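Local coordinates for protein PHO85 cyclin-10 (Saccharomyces cerevisiae, PDB 4KRD) that serves as a cyclin partner of the kinase PHO85, directing it to phosphorylate and negatively regulate glycogen synthase and so restraining glycogen accumulation, at residues 41-46 against 100-105; 69-74 against 126-131; 111-116 against 134-139; 144-147 against 151-154. All blocks are in the same frame, centred on the assembly; numbering follows the deposited sequence.

Contact 1: 41-46 against 100-105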
loop_
_atom_site.group_PDB
_atom_site.type_symbol
_atom_site.label_atom_id
_atom_site.label_comp_id
_atom_site.label_asym_id
_atom_site.label_seq_id
_atom_site.Cartn_x
_atom_site.Cartn_y
_atom_site.Cartn_z
ATOM N N ALA B 41 -19.778 -17.723 4.583
ATOM C CA ALA B 41 -19.778 -19.146 4.914
ATOM C C ALA B 41 -18.368 -19.750 4.910
ATOM O O ALA B 41 -18.019 -20.534 5.789
ATOM C CB ALA B 41 -20.697 -19.919 3.957
ATOM N N ASN B 42 -17.557 -19.391 3.919
ATOM C CA ASN B 42 -16.191 -19.901 3.854
ATOM C C ASN B 42 -15.370 -19.432 5.045
ATOM O O ASN B 42 -14.517 -20.155 5.545
ATOM C CB ASN B 42 -15.516 -19.480 2.547
ATOM C CG ASN B 42 -16.187 -20.083 1.332
ATOM O OD1 ASN B 42 -17.012 -20.992 1.455
ATOM N ND2 ASN B 42 -15.840 -19.582 0.153
ATOM N N PHE B 43 -15.646 -18.210 5.491
ATOM C CA PHE B 43 -14.975 -17.615 6.632
ATOM C C PHE B 43 -15.300 -18.439 7.877
ATOM O O PHE B 43 -14.410 -18.935 8.569
ATOM C CB PHE B 43 -15.465 -16.165 6.771
ATOM C CG PHE B 43 -14.717 -15.337 7.785
ATOM C CD1 PHE B 43 -13.444 -15.688 8.207
ATOM C CD2 PHE B 43 -15.290 -14.174 8.291
ATOM C CE1 PHE B 43 -12.758 -14.903 9.125
ATOM C CE2 PHE B 43 -14.616 -13.383 9.210
ATOM C CZ PHE B 43 -13.349 -13.760 9.636
ATOM N N LYS B 44 -16.589 -18.594 8.153
ATOM C CA LYS B 44 -17.049 -19.407 9.281
ATOM C C LYS B 44 -16.527 -20.841 9.227
ATOM O O LYS B 44 -16.062 -21.380 10.232
ATOM C CB LYS B 44 -18.578 -19.400 9.342
ATOM N N GLU B 45 -16.581 -21.457 8.054
ATOM C CA GLU B 45 -16.182 -22.863 7.940
ATOM C C GLU B 45 -14.675 -23.051 8.137
ATOM O O GLU B 45 -14.229 -24.061 8.688
ATOM C CB GLU B 45 -16.646 -23.448 6.604
ATOM C CG GLU B 45 -16.588 -24.965 6.550
ATOM C CD GLU B 45 -16.974 -25.510 5.187
ATOM O OE1 GLU B 45 -17.385 -24.708 4.325
ATOM O OE2 GLU B 45 -16.863 -26.737 4.975
ATOM N N THR B 46 -13.887 -22.066 7.706
ATOM C CA THR B 46 -12.442 -22.091 7.937
ATOM C C THR B 46 -12.167 -22.087 9.431
ATOM O O THR B 46 -11.329 -22.846 9.926
ATOM C CB THR B 46 -11.738 -20.880 7.274
ATOM O OG1 THR B 46 -11.952 -20.907 5.857
ATOM C CG2 THR B 46 -10.237 -20.900 7.548
ATOM N N THR B 100 -15.044 -9.319 -0.986
ATOM C CA THR B 100 -13.591 -9.210 -0.885
ATOM C C THR B 100 -13.114 -9.021 0.555
ATOM O O THR B 100 -12.031 -9.475 0.930
ATOM C CB THR B 100 -13.086 -8.019 -1.710
ATOM O OG1 THR B 100 -13.602 -8.121 -3.039
ATOM C CG2 THR B 100 -11.565 -8.008 -1.756
ATOM N N VAL B 101 -13.924 -8.351 1.362
ATOM C CA VAL B 101 -13.551 -8.082 2.745
ATOM C C VAL B 101 -13.410 -9.386 3.538
ATOM O O VAL B 101 -12.446 -9.576 4.286
ATOM C CB VAL B 101 -14.544 -7.110 3.406
ATOM C CG1 VAL B 101 -14.317 -7.030 4.911
ATOM C CG2 VAL B 101 -14.418 -5.728 2.747
ATOM N N TYR B 102 -14.356 -10.296 3.335
ATOM C CA TYR B 102 -14.352 -11.568 4.032
ATOM C C TYR B 102 -13.335 -12.558 3.452
ATOM O O TYR B 102 -12.778 -13.372 4.188
ATOM C CB TYR B 102 -15.777 -12.137 4.093
ATOM C CG TYR B 102 -16.715 -11.155 4.765
ATOM C CD1 TYR B 102 -16.566 -10.857 6.112
ATOM C CD2 TYR B 102 -17.711 -10.502 4.054
ATOM C CE1 TYR B 102 -17.383 -9.960 6.738
ATOM C CE2 TYR B 102 -18.557 -9.594 4.682
ATOM C CZ TYR B 102 -18.384 -9.337 6.029
ATOM O OH TYR B 102 -19.193 -8.445 6.697
ATOM N N LEU B 103 -13.068 -12.471 2.151
ATOM C CA LEU B 103 -12.038 -13.319 1.550
ATOM C C LEU B 103 -10.672 -12.963 2.131
ATOM O O LEU B 103 -9.889 -13.844 2.490
ATOM C CB LEU B 103 -12.010 -13.179 0.026
ATOM C CG LEU B 103 -13.326 -13.443 -0.718
ATOM C CD1 LEU B 103 -13.199 -13.103 -2.207
ATOM C CD2 LEU B 103 -13.779 -14.880 -0.512
ATOM N N VAL B 104 -10.396 -11.669 2.237
ATOM C CA VAL B 104 -9.146 -11.218 2.847
ATOM C C VAL B 104 -9.115 -11.581 4.339
ATOM O O VAL B 104 -8.082 -12.004 4.866
ATOM C CB VAL B 104 -8.911 -9.694 2.645
ATOM C CG1 VAL B 104 -7.784 -9.213 3.539
ATOM C CG2 VAL B 104 -8.581 -9.370 1.158
ATOM N N ALA B 105 -10.246 -11.411 5.019
ATOM C CA ALA B 105 -10.348 -11.798 6.422
ATOM C C ALA B 105 -10.014 -13.266 6.595
ATOM O O ALA B 105 -9.329 -13.666 7.554
ATOM C CB ALA B 105 -11.752 -11.509 6.961
#

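Contact 2: 69-74 against 126-131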
loop_
_atom_site.group_PDB
_atom_site.type_symbol
_atom_site.label_atom_id
_atom_site.label_comp_id
_atom_site.label_asym_id
_atom_site.label_seq_id
_atom_site.Cartn_x
_atom_site.Cartn_y
_atom_site.Cartn_z
ATOM N N LYS B 69 2.245 -12.714 23.693
ATOM C CA LYS B 69 1.536 -11.699 24.462
ATOM C C LYS B 69 0.441 -11.023 23.640
ATOM O O LYS B 69 -0.668 -10.838 24.123
ATOM C CB LYS B 69 2.505 -10.663 25.030
ATOM C CG LYS B 69 1.864 -9.318 25.378
ATOM C CD LYS B 69 0.706 -9.452 26.368
ATOM C CE LYS B 69 -0.199 -8.225 26.299
ATOM N NZ LYS B 69 -1.436 -8.379 27.117
ATOM N N GLU B 70 0.747 -10.650 22.400
ATOM C CA GLU B 70 -0.288 -10.106 21.517
ATOM C C GLU B 70 -1.447 -11.098 21.351
ATOM O O GLU B 70 -2.628 -10.744 21.479
ATOM C CB GLU B 70 0.310 -9.756 20.145
ATOM C CG GLU B 70 1.405 -8.709 20.198
ATOM C CD GLU B 70 0.880 -7.325 20.531
ATOM O OE1 GLU B 70 -0.351 -7.137 20.563
ATOM O OE2 GLU B 70 1.701 -6.413 20.759
ATOM N N TYR B 71 -1.105 -12.351 21.079
ATOM C CA TYR B 71 -2.121 -13.357 20.832
ATOM C C TYR B 71 -3.094 -13.570 22.018
ATOM O O TYR B 71 -4.283 -13.798 21.813
ATOM C CB TYR B 71 -1.485 -14.680 20.406
ATOM C CG TYR B 71 -2.515 -15.662 19.928
ATOM C CD1 TYR B 71 -2.999 -15.612 18.622
ATOM C CD2 TYR B 71 -3.041 -16.618 20.789
ATOM C CE1 TYR B 71 -3.964 -16.499 18.185
ATOM C CE2 TYR B 71 -4.006 -17.511 20.362
ATOM C CZ TYR B 71 -4.470 -17.445 19.063
ATOM O OH TYR B 71 -5.429 -18.328 18.632
ATOM N N SER B 72 -2.592 -13.488 23.248
ATOM C CA SER B 72 -3.448 -13.643 24.431
ATOM C C SER B 72 -4.583 -12.612 24.504
ATOM O O SER B 72 -5.575 -12.820 25.198
ATOM C CB SER B 72 -2.614 -13.588 25.711
ATOM O OG SER B 72 -2.020 -12.312 25.877
ATOM N N ASN B 73 -4.443 -11.502 23.786
ATOM C CA ASN B 73 -5.521 -10.511 23.715
ATOM C C ASN B 73 -6.816 -11.068 23.101
ATOM O O ASN B 73 -7.896 -10.507 23.288
ATOM C CB ASN B 73 -5.064 -9.250 22.948
ATOM C CG ASN B 73 -4.142 -8.361 23.771
ATOM O OD1 ASN B 73 -4.330 -8.200 24.981
ATOM N ND2 ASN B 73 -3.134 -7.783 23.122
ATOM N N PHE B 74 -6.713 -12.160 22.351
ATOM C CA PHE B 74 -7.896 -12.725 21.698
ATOM C C PHE B 74 -8.784 -13.540 22.641
ATOM O O PHE B 74 -9.961 -13.743 22.354
ATOM C CB PHE B 74 -7.519 -13.587 20.492
ATOM C CG PHE B 74 -6.860 -12.808 19.383
ATOM C CD1 PHE B 74 -7.554 -11.811 18.723
ATOM C CD2 PHE B 74 -5.549 -13.070 19.020
ATOM C CE1 PHE B 74 -6.944 -11.065 17.715
ATOM C CE2 PHE B 74 -4.924 -12.336 18.012
ATOM C CZ PHE B 74 -5.626 -11.337 17.355
ATOM N N LEU B 126 -0.484 -22.918 14.981
ATOM C CA LEU B 126 -0.932 -22.536 16.317
ATOM C C LEU B 126 -2.275 -23.152 16.601
ATOM O O LEU B 126 -3.071 -23.396 15.690
ATOM C CB LEU B 126 -1.118 -21.017 16.427
ATOM C CG LEU B 126 -0.006 -20.051 16.050
ATOM C CD1 LEU B 126 -0.606 -18.662 15.830
ATOM C CD2 LEU B 126 1.048 -20.026 17.141
ATOM N N ASN B 127 -2.539 -23.375 17.880
ATOM C CA ASN B 127 -3.833 -23.870 18.297
ATOM C C ASN B 127 -4.840 -22.731 18.385
ATOM O O ASN B 127 -4.566 -21.692 18.988
ATOM C CB ASN B 127 -3.712 -24.591 19.642
ATOM C CG ASN B 127 -2.922 -25.895 19.538
ATOM O OD1 ASN B 127 -3.470 -26.932 19.177
ATOM N ND2 ASN B 127 -1.636 -25.841 19.857
ATOM N N LEU B 128 -5.996 -22.921 17.760
ATOM C CA LEU B 128 -7.129 -22.012 17.928
ATOM C C LEU B 128 -8.106 -22.591 18.959
ATOM O O LEU B 128 -8.477 -23.753 18.849
ATOM C CB LEU B 128 -7.866 -21.870 16.602
ATOM C CG LEU B 128 -9.096 -20.954 16.559
ATOM C CD1 LEU B 128 -8.770 -19.536 17.039
ATOM C CD2 LEU B 128 -9.661 -20.936 15.145
ATOM N N GLN B 129 -8.534 -21.781 19.927
ATOM C CA GLN B 129 -9.567 -22.180 20.897
ATOM C C GLN B 129 -10.862 -21.425 20.631
ATOM O O GLN B 129 -10.838 -20.332 20.048
ATOM C CB GLN B 129 -9.143 -21.852 22.329
ATOM C CG GLN B 129 -7.785 -22.348 22.755
ATOM C CD GLN B 129 -7.453 -21.888 24.168
ATOM O OE1 GLN B 129 -6.825 -20.845 24.365
ATOM N NE2 GLN B 129 -7.902 -22.654 25.162
ATOM N N GLU B 130 -11.985 -21.983 21.091
ATOM C CA GLU B 130 -13.288 -21.363 20.863
ATOM C C GLU B 130 -13.385 -20.009 21.545
ATOM O O GLU B 130 -14.056 -19.100 21.050
ATOM C CB GLU B 130 -14.441 -22.262 21.335
ATOM C CG GLU B 130 -15.830 -21.720 20.958
ATOM C CD GLU B 130 -16.106 -21.751 19.444
ATOM O OE1 GLU B 130 -16.177 -22.862 18.870
ATOM O OE2 GLU B 130 -16.262 -20.668 18.827
ATOM N N LYS B 131 -12.716 -19.870 22.683
ATOM C CA LYS B 131 -12.741 -18.599 23.401
ATOM C C LYS B 131 -11.958 -17.480 22.688
ATOM O O LYS B 131 -11.999 -16.321 23.113
ATOM C CB LYS B 131 -12.250 -18.772 24.837
ATOM C CG LYS B 131 -13.156 -19.661 25.679
ATOM C CD LYS B 131 -13.085 -19.291 27.149
ATOM C CE LYS B 131 -14.209 -19.949 27.940
ATOM N NZ LYS B 131 -14.329 -19.349 29.297
#

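Contact 3: 111-116 against 134-139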
loop_
_atom_site.group_PDB
_atom_site.type_symbol
_atom_site.label_atom_id
_atom_site.label_comp_id
_atom_site.label_asym_id
_atom_site.label_seq_id
_atom_site.Cartn_x
_atom_site.Cartn_y
_atom_site.Cartn_z
ATOM N N THR B 111 -3.294 -17.405 7.173
ATOM C CA THR B 111 -1.863 -17.197 7.271
ATOM C C THR B 111 -1.380 -17.173 8.721
ATOM O O THR B 111 -0.211 -17.446 9.005
ATOM C CB THR B 111 -1.415 -15.944 6.463
ATOM O OG1 THR B 111 0.005 -15.978 6.265
ATOM C CG2 THR B 111 -1.810 -14.676 7.195
ATOM N N LEU B 112 -2.275 -16.853 9.649
ATOM C CA LEU B 112 -1.927 -16.938 11.062
ATOM C C LEU B 112 -1.780 -18.406 11.512
ATOM O O LEU B 112 -0.858 -18.761 12.268
ATOM C CB LEU B 112 -2.982 -16.220 11.914
ATOM C CG LEU B 112 -2.828 -16.234 13.442
ATOM C CD1 LEU B 112 -1.418 -15.828 13.896
ATOM C CD2 LEU B 112 -3.909 -15.374 14.130
ATOM N N PHE B 113 -2.684 -19.264 11.051
ATOM C CA PHE B 113 -2.777 -20.613 11.645
ATOM C C PHE B 113 -2.136 -21.729 10.815
ATOM O O PHE B 113 -1.859 -22.807 11.336
ATOM C CB PHE B 113 -4.237 -20.958 11.978
ATOM C CG PHE B 113 -4.797 -20.156 13.119
ATOM C CD1 PHE B 113 -4.438 -20.447 14.421
ATOM C CD2 PHE B 113 -5.654 -19.090 12.889
ATOM C CE1 PHE B 113 -4.930 -19.696 15.476
ATOM C CE2 PHE B 113 -6.149 -18.342 13.950
ATOM C CZ PHE B 113 -5.779 -18.649 15.241
ATOM N N LEU B 114 -1.906 -21.470 9.530
ATOM C CA LEU B 114 -1.423 -22.497 8.610
ATOM C C LEU B 114 -0.141 -22.115 7.886
ATOM O O LEU B 114 0.048 -20.956 7.486
ATOM C CB LEU B 114 -2.486 -22.792 7.541
ATOM C CG LEU B 114 -3.843 -23.344 8.004
ATOM C CD1 LEU B 114 -4.892 -23.174 6.905
ATOM C CD2 LEU B 114 -3.711 -24.800 8.414
ATOM N N THR B 115 0.726 -23.104 7.695
ATOM C CA THR B 115 1.814 -22.992 6.731
ATOM C C THR B 115 1.897 -24.298 5.920
ATOM O O THR B 115 1.009 -25.159 6.028
ATOM C CB THR B 115 3.156 -22.701 7.448
ATOM O OG1 THR B 115 4.175 -22.412 6.485
ATOM C CG2 THR B 115 3.581 -23.895 8.292
ATOM N N ARG B 116 2.930 -24.437 5.097
ATOM C CA ARG B 116 3.229 -25.700 4.428
ATOM C C ARG B 116 4.653 -26.077 4.732
ATOM O O ARG B 116 5.521 -25.212 4.798
ATOM C CB ARG B 116 3.079 -25.599 2.918
ATOM C CG ARG B 116 1.676 -25.414 2.429
ATOM C CD ARG B 116 1.637 -25.493 0.918
ATOM N NE ARG B 116 0.307 -25.182 0.420
ATOM C CZ ARG B 116 -0.684 -26.064 0.391
ATOM N NH1 ARG B 116 -0.477 -27.303 0.825
ATOM N NH2 ARG B 116 -1.873 -25.714 -0.079
ATOM N N HIS B 134 -14.359 -15.108 18.782
ATOM C CA HIS B 134 -15.138 -13.873 18.686
ATOM C C HIS B 134 -14.254 -12.640 18.418
ATOM O O HIS B 134 -14.528 -11.834 17.519
ATOM C CB HIS B 134 -15.946 -13.686 19.974
ATOM C CG HIS B 134 -16.910 -12.544 19.927
ATOM N ND1 HIS B 134 -16.702 -11.365 20.612
ATOM C CD2 HIS B 134 -18.088 -12.398 19.277
ATOM C CE1 HIS B 134 -17.711 -10.543 20.389
ATOM N NE2 HIS B 134 -18.564 -11.143 19.577
ATOM N N ARG B 135 -13.189 -12.505 19.196
ATOM C CA ARG B 135 -12.285 -11.370 19.056
ATOM C C ARG B 135 -11.427 -11.486 17.799
ATOM O O ARG B 135 -11.014 -10.473 17.238
ATOM C CB ARG B 135 -11.404 -11.223 20.300
ATOM C CG ARG B 135 -12.171 -10.727 21.528
ATOM C CD ARG B 135 -11.236 -10.533 22.715
ATOM N NE ARG B 135 -11.932 -9.968 23.866
ATOM C CZ ARG B 135 -11.338 -9.608 24.995
ATOM N NH1 ARG B 135 -10.026 -9.740 25.134
ATOM N NH2 ARG B 135 -12.061 -9.101 25.985
ATOM N N MET B 136 -11.152 -12.719 17.374
ATOM C CA MET B 136 -10.416 -12.957 16.132
ATOM C C MET B 136 -11.201 -12.471 14.914
ATOM O O MET B 136 -10.637 -11.893 13.986
ATOM C CB MET B 136 -10.084 -14.442 15.987
ATOM C CG MET B 136 -9.283 -14.793 14.738
ATOM S SD MET B 136 -7.619 -14.075 14.698
ATOM C CE MET B 136 -6.887 -14.848 16.140
ATOM N N ILE B 137 -12.502 -12.725 14.915
ATOM C CA ILE B 137 -13.386 -12.263 13.847
ATOM C C ILE B 137 -13.392 -10.742 13.753
ATOM O O ILE B 137 -13.266 -10.174 12.672
ATOM C CB ILE B 137 -14.825 -12.780 14.059
ATOM C CG1 ILE B 137 -14.889 -14.276 13.738
ATOM C CG2 ILE B 137 -15.808 -12.015 13.199
ATOM C CD1 ILE B 137 -16.167 -14.960 14.219
ATOM N N ILE B 138 -13.555 -10.094 14.896
ATOM C CA ILE B 138 -13.485 -8.643 14.978
ATOM C C ILE B 138 -12.202 -8.096 14.331
ATOM O O ILE B 138 -12.257 -7.230 13.460
ATOM C CB ILE B 138 -13.570 -8.201 16.440
ATOM C CG1 ILE B 138 -14.958 -8.543 17.004
ATOM C CG2 ILE B 138 -13.328 -6.704 16.578
ATOM C CD1 ILE B 138 -15.138 -8.103 18.438
ATOM N N ALA B 139 -11.055 -8.609 14.758
ATOM C CA ALA B 139 -9.759 -8.138 14.244
ATOM C C ALA B 139 -9.561 -8.386 12.751
ATOM O O ALA B 139 -9.090 -7.501 12.014
ATOM C CB ALA B 139 -8.619 -8.784 15.046
#

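Contact 4: 144-147 against 151-154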
loop_
_atom_site.group_PDB
_atom_site.type_symbol
_atom_site.label_atom_id
_atom_site.label_comp_id
_atom_site.label_asym_id
_atom_site.label_seq_id
_atom_site.Cartn_x
_atom_site.Cartn_y
_atom_site.Cartn_z
ATOM N N SER B 144 -8.881 -6.303 7.548
ATOM C CA SER B 144 -9.210 -6.527 6.153
ATOM C C SER B 144 -9.727 -5.259 5.466
ATOM O O SER B 144 -9.268 -4.912 4.370
ATOM C CB SER B 144 -10.238 -7.665 6.011
ATOM O OG SER B 144 -10.705 -7.718 4.676
ATOM N N THR B 145 -10.674 -4.568 6.101
ATOM C CA THR B 145 -11.215 -3.348 5.511
ATOM C C THR B 145 -10.129 -2.279 5.331
ATOM O O THR B 145 -10.135 -1.551 4.343
ATOM C CB THR B 145 -12.397 -2.734 6.323
ATOM O OG1 THR B 145 -11.936 -2.301 7.609
ATOM C CG2 THR B 145 -13.550 -3.736 6.468
ATOM N N LYS B 146 -9.192 -2.210 6.271
ATOM C CA LYS B 146 -8.123 -1.211 6.218
ATOM C C LYS B 146 -7.055 -1.538 5.162
ATOM O O LYS B 146 -6.409 -0.640 4.628
ATOM C CB LYS B 146 -7.491 -1.032 7.604
ATOM C CG LYS B 146 -8.372 -0.256 8.559
ATOM C CD LYS B 146 -7.680 0.134 9.852
ATOM C CE LYS B 146 -8.584 1.042 10.689
ATOM N NZ LYS B 146 -7.968 1.449 11.976
ATOM N N LEU B 147 -6.862 -2.827 4.884
ATOM C CA LEU B 147 -6.016 -3.277 3.778
ATOM C C LEU B 147 -6.639 -3.021 2.406
ATOM O O LEU B 147 -5.933 -2.967 1.394
ATOM C CB LEU B 147 -5.760 -4.771 3.889
ATOM C CG LEU B 147 -4.816 -5.265 4.980
ATOM C CD1 LEU B 147 -4.907 -6.788 5.061
ATOM C CD2 LEU B 147 -3.394 -4.843 4.696
ATOM N N PHE B 151 -11.944 4.172 2.133
ATOM C CA PHE B 151 -12.777 4.661 3.222
ATOM C C PHE B 151 -13.303 3.484 4.042
ATOM O O PHE B 151 -13.841 2.525 3.490
ATOM C CB PHE B 151 -13.921 5.537 2.692
ATOM C CG PHE B 151 -13.449 6.797 2.011
ATOM C CD1 PHE B 151 -13.055 7.901 2.754
ATOM C CD2 PHE B 151 -13.384 6.871 0.631
ATOM C CE1 PHE B 151 -12.614 9.067 2.128
ATOM C CE2 PHE B 151 -12.946 8.029 0.001
ATOM C CZ PHE B 151 -12.556 9.127 0.753
ATOM N N VAL B 152 -13.106 3.547 5.353
ATOM C CA VAL B 152 -13.649 2.536 6.241
ATOM C C VAL B 152 -14.536 3.199 7.272
ATOM O O VAL B 152 -14.445 4.405 7.493
ATOM C CB VAL B 152 -12.548 1.721 6.956
ATOM C CG1 VAL B 152 -11.710 0.973 5.936
ATOM C CG2 VAL B 152 -11.688 2.626 7.830
ATOM N N HIS B 153 -15.398 2.404 7.889
ATOM C CA HIS B 153 -16.226 2.881 8.984
ATOM C C HIS B 153 -15.377 3.483 10.089
ATOM O O HIS B 153 -14.228 3.080 10.305
ATOM C CB HIS B 153 -17.083 1.739 9.533
ATOM C CG HIS B 153 -18.062 1.206 8.537
ATOM N ND1 HIS B 153 -19.197 1.899 8.169
ATOM C CD2 HIS B 153 -18.061 0.067 7.807
ATOM C CE1 HIS B 153 -19.859 1.203 7.262
ATOM N NE2 HIS B 153 -19.194 0.085 7.028
ATOM N N SER B 154 -15.947 4.449 10.795
ATOM C CA SER B 154 -15.245 5.094 11.892
ATOM C C SER B 154 -14.927 4.076 12.980
ATOM O O SER B 154 -15.617 3.065 13.124
ATOM C CB SER B 154 -16.091 6.225 12.476
ATOM O OG SER B 154 -17.301 5.707 13.002
#

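Contact 1: 41-46 against 100-105
Phe43 and Ala105 meet ring face to methyl. CB of Ala105 lies over one face of the Phe43 ring, displaced toward the rim, in a CH-pi contact 4.2 Å from the ring centroid and 24° off the normal. Its closest ring atom is CZ, with Ala105 CB and Phe43 CZ 3.8 Å apart, so the far end of the ring rests on the small residue. With CG turned anti to the backbone N (chi1 -171°), the Phe43 ring extends from its own helix across to helix 99-113, where its CE1 also comes within 4.0 Å of Ala105 O. Tyr102 approaches differently: its side chain runs at about a right angle to that of Phe43, and the two rings come closest at Phe43 CD2 and Tyr102 CD1, 4.2 Å apart, nearer the CG end of the phenylalanine ring. Within 41-46, Asn42 O accepts hydrogen bonds from both Thr46 N and Thr46 OG1, from opposite faces of its carbonyl plane. Phe43, Tyr102 and Ala105, all buried, join helix 36-54 to helix 99-113 of the cyclin fold; Asn42 and Leu103 turn to helix 189-203, and Val101 and Val104 pack against helix 130-148.

Contact 2: 69-74 against 126-131
Tyr71 makes the close part of this contact, its phenol end reaching Asn127 and Leu128. The OH of Tyr71 stands 3.5 Å from Asn127 O and 3.9 Å from Leu128 CD1. CG of Tyr71 is anti to the backbone N (chi1 -171°), which sends the ring outward from helix 65-72 to the chain ahead of helix 130-148, and the Leu128 side chain meets it at about a right angle. Tyr71 is buried and gives more surface to the contact than any other residue. Its hydroxyl is hydrogen-bonded to Glu132 OE1, just past the segment, which also accepts from Gln129 N. The other end is looser: Phe74 O and Lys131 O merely lie near each other, 3.4 Å apart, as two acceptors that do not bond, and the side chains lead elsewhere. Lys131 is exposed; its backbone hydrogen-bonds with Met76 and its NZ with Lys77 O, whereas Phe74 packs inward on Leu176. The contact joins the end region of helix 65-72 to the loop leading into helix 130-148, with Leu128 reaching helix 36-54, Tyr71 and Leu128 both touching Phe113 of helix 99-113, and helix 166-180 behind Glu70 and Asn73.

Contact 3: 111-116 against 134-139
Thr111 OG1, one residue before the Leu112 and Phe113 that meet Met136, is gripped by two groups, hydrogen-bonding with Thr183 OG1 and with Asn19 ND2. These bonds tie the end of helix 99-113 to chain parts distant in sequence, while the contact itself is wholly apolar. Leu112 and Met136 reach toward each other tip to tip: Leu112 CD2 is 3.6 Å from Met136 CE and 4.0 Å from Met136 SD. The methionine leaves its helix with CG anti to the backbone N, then bends at both chi2 (65°) and chi3 (62°), a hooked shape that turns the terminal methyl to where it touches two residues at once. Its second neighbour is Phe113, whose CZ lies 4.1 Å from Met136 CE and whose CE2 is only slightly farther off. In this mainly helical cyclin fold the contact joins helix 99-113 to helix 130-148, which follow each other through the short hairpin of strands 114-116 and 122-124. Leu112 CG in turn lies 3.9 Å above one face of the Phe113 ring, toward its rim, so neighbouring residues on the helix present a combined surface to the single methyl. Beyond the pair, Leu112 packs on Cys179 and Val180 of helix 166-180, Phe113 on Leu50 of helix 36-54, and Met136 on Phe74.

Contact 4: 144-147 against 151-154
The chi1 of Val152 (-62°) sets CG1 anti to the carbonyl carbon, and that of Thr145 (65°) places OG1 between the backbone N and the carbonyl carbon, so that one valine methyl comes up beside the threonine hydroxyl. CG1 does nearly all the touching. It lies 3.4 Å from Thr145 O and 3.7 Å from Thr145 OG1, while Thr145 CB is 3.8 Å from the same methyl. The two side chains pass each other at an oblique angle, and no hydrogen bond spans the segments: the valine methyl packs against the threonine, whose OG1 is hydrogen-bonded to Arg142 O. Lys146 adds a looser touch, its CG 4.4 Å from Val152 CG1; its NZ makes a salt bridge with Glu173 and a hydrogen bond to the backbone of another protein chain. That chain also touches Leu147 and Phe151, marking a protein-protein interface consistent with binding of a kinase partner. Arg142 NH1 binds His153 O, so the same residue serves both sides of the turn. The contact folds the loop between two helices of the cyclin domain back on the end of helix 130-148, whose Ser144 and Thr145 also lie against helix 99-113, while Ser154 N-caps helix 155-162.

The four contacts share a few helices of the cyclin fold. Contacts 1 and 3 both use helix 99-113, with centres 11 Å apart, and contacts 2, 3 and 4 all draw on helix 130-148. Contacts 2 and 3 are the closest pair, centres 9 Å apart, and are joined by Asn73 O and Arg135 NH1 at 2.9 Å, a probable hydrogen bond. Contacts 1 and 4 also meet, through Val101 O and Ser144 OG at 2.6 Å. Contacts 2 and 4, with centres 23 Å apart, do not touch. Another protein chain of the assembly reaches contact 4 at three residues and contacts 1 and 2 at one each, whereas no other chain touches contact 3, whose centre is about 4 Å from that of the chain.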